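Local coordinates for lysosome-associated membrane glycoprotein 3 (Homo sapiens, PDB 4AKM) that takes part in fusion of lysosomes with autophagosomes and in the unfolded protein response that supports protein degradation and cell survival during proteasomal dysfunction, as a lysosomal membrane glycoprotein, at residues I23-Q28 with A87-S92. Sequence-based numbering, arbitrary orientation.
Sequences IQLIVQ and AYLTVS
Backbone hydrogen bonds pair Leu25 with Phe40 and Val27 with Arg38 within one sheet, while the side chains of both residues turn to Leu89 in the other; no hydrogen bond joins 23-28 to 87-92. The contact is a worked example of how two antiparallel sheets pack against each other in the membrane-proximal, beta-prism domain of the luminal part of this LAMP protein. Segments 23-27 and 87-90 cross at -67° with axes 9.3 Å apart; because side chains alternate along a strand, Leu25 and Val27 face Ala87 and Leu89. Leu25 and Leu89 form the centre, each with two partners. In Leu89, chi1 of -179° sets CG anti to the backbone N, and chi2 of 62° turns CD2 to Val27 CG1 at 3.7 Å and Leu25 CB at 4.1 Å. The two leucines run alongside each other in opposite directions, and Leu25 CD1 comes to 4.2 Å from Leu89 CB. The other branch of Leu25, CD2, lies 4.1 Å from Ala87 CB. Val132 of strand 130-135 also touches Leu25, and Leu130 touches Ala87, extending the apolar layer. All four touching side chains are buried and aliphatic, so cohesion here comes from dispersion and the exclusion of water, while hydrogen bonding is left to the sheets themselves.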
loop_
_atom_site.group_PDB
_atom_site.type_symbol
_atom_site.label_atom_id
_atom_site.label_comp_id
_atom_site.label_asym_id
_atom_site.label_seq_id
_atom_site.Cartn_x
_atom_site.Cartn_y
_atom_site.Cartn_z
ATOM N N ILE A 23 3.546 -5.822 -3.784
ATOM C CA ILE A 23 4.292 -4.978 -2.862
ATOM C C ILE A 23 5.600 -5.647 -2.452
ATOM O O ILE A 23 5.659 -6.853 -2.205
ATOM C CB ILE A 23 3.436 -4.577 -1.637
ATOM C CG1 ILE A 23 2.239 -3.743 -2.095
ATOM C CG2 ILE A 23 4.253 -3.787 -0.635
ATOM C CD1 ILE A 23 1.098 -3.733 -1.117
ATOM N N GLN A 24 6.652 -4.841 -2.422
ATOM C CA GLN A 24 7.988 -5.297 -2.109
ATOM C C GLN A 24 8.535 -4.367 -1.031
ATOM O O GLN A 24 8.258 -3.168 -1.035
ATOM C CB GLN A 24 8.860 -5.248 -3.375
ATOM C CG GLN A 24 10.222 -5.924 -3.246
ATOM C CD GLN A 24 11.011 -5.943 -4.554
ATOM O OE1 GLN A 24 11.585 -4.934 -4.966
ATOM N NE2 GLN A 24 11.044 -7.101 -5.209
ATOM N N LEU A 25 9.292 -4.919 -0.092
ATOM C CA LEU A 25 9.956 -4.101 0.910
ATOM C C LEU A 25 11.459 -4.227 0.731
ATOM O O LEU A 25 11.982 -5.330 0.652
ATOM C CB LEU A 25 9.537 -4.514 2.325
ATOM C CG LEU A 25 8.099 -4.162 2.722
ATOM C CD1 LEU A 25 7.744 -4.703 4.105
ATOM C CD2 LEU A 25 7.875 -2.656 2.662
ATOM N N ILE A 26 12.146 -3.096 0.652
ATOM C CA ILE A 26 13.589 -3.085 0.485
ATOM C C ILE A 26 14.247 -2.512 1.736
ATOM O O ILE A 26 14.010 -1.351 2.078
ATOM C CB ILE A 26 14.027 -2.233 -0.741
ATOM C CG1 ILE A 26 13.613 -2.894 -2.062
ATOM C CG2 ILE A 26 15.533 -1.996 -0.722
ATOM C CD1 ILE A 26 12.226 -2.535 -2.537
ATOM N N VAL A 27 15.062 -3.319 2.420
ATOM C CA VAL A 27 15.823 -2.805 3.562
ATOM C C VAL A 27 17.320 -2.697 3.276
ATOM O O VAL A 27 17.927 -3.592 2.692
ATOM C CB VAL A 27 15.549 -3.568 4.905
ATOM C CG1 VAL A 27 14.174 -4.220 4.894
ATOM C CG2 VAL A 27 16.632 -4.600 5.203
ATOM N N GLN A 28 17.899 -1.572 3.680
ATOM C CA GLN A 28 19.313 -1.298 3.449
ATOM C C GLN A 28 20.161 -1.731 4.642
ATOM O O GLN A 28 20.401 -0.944 5.557
ATOM C CB GLN A 28 19.519 0.189 3.175
ATOM C CG GLN A 28 20.455 0.479 2.019
ATOM C CD GLN A 28 20.104 1.766 1.302
ATOM O OE1 GLN A 28 19.985 1.796 0.072
ATOM N NE2 GLN A 28 19.935 2.841 2.068
ATOM N N ALA A 87 5.215 0.685 7.458
ATOM C CA ALA A 87 5.597 -0.707 7.322
ATOM C C ALA A 87 6.437 -1.185 8.492
ATOM O O ALA A 87 7.098 -0.396 9.190
ATOM C CB ALA A 87 6.313 -0.955 6.013
ATOM N N TYR A 88 6.392 -2.496 8.680
ATOM C CA TYR A 88 7.077 -3.154 9.770
ATOM C C TYR A 88 7.524 -4.497 9.223
ATOM O O TYR A 88 6.723 -5.228 8.636
ATOM C CB TYR A 88 6.079 -3.338 10.905
ATOM C CG TYR A 88 6.582 -3.925 12.203
ATOM C CD1 TYR A 88 6.757 -5.297 12.348
ATOM C CD2 TYR A 88 6.823 -3.114 13.304
ATOM C CE1 TYR A 88 7.189 -5.842 13.541
ATOM C CE2 TYR A 88 7.254 -3.651 14.507
ATOM C CZ TYR A 88 7.434 -5.018 14.619
ATOM O OH TYR A 88 7.863 -5.561 15.809
ATOM N N LEU A 89 8.801 -4.816 9.405
ATOM C CA LEU A 89 9.377 -6.022 8.830
ATOM C C LEU A 89 10.419 -6.642 9.748
ATOM O O LEU A 89 11.343 -5.968 10.171
ATOM C CB LEU A 89 10.025 -5.702 7.479
ATOM C CG LEU A 89 10.637 -6.904 6.766
ATOM C CD1 LEU A 89 9.555 -7.925 6.465
ATOM C CD2 LEU A 89 11.349 -6.477 5.500
ATOM N N THR A 90 10.275 -7.930 10.045
ATOM C CA THR A 90 11.266 -8.642 10.848
ATOM C C THR A 90 12.198 -9.462 9.963
ATOM O O THR A 90 11.742 -10.182 9.076
ATOM C CB THR A 90 10.596 -9.593 11.859
ATOM O OG1 THR A 90 9.541 -8.910 12.545
ATOM C CG2 THR A 90 11.607 -10.092 12.877
ATOM N N VAL A 91 13.502 -9.347 10.195
ATOM C CA VAL A 91 14.460 -10.266 9.577
ATOM C C VAL A 91 15.048 -11.187 10.651
ATOM O O VAL A 91 15.339 -10.747 11.765
ATOM C CB VAL A 91 15.574 -9.532 8.783
ATOM C CG1 VAL A 91 14.969 -8.653 7.706
ATOM C CG2 VAL A 91 16.454 -8.708 9.704
ATOM N N SER A 92 15.201 -12.468 10.329
ATOM C CA SER A 92 15.625 -13.444 11.332
ATOM C C SER A 92 17.088 -13.288 11.734
ATOM O O SER A 92 17.419 -13.357 12.921
ATOM C CB SER A 92 15.365 -14.875 10.850
ATOM O OG SER A 92 15.692 -15.820 11.855
#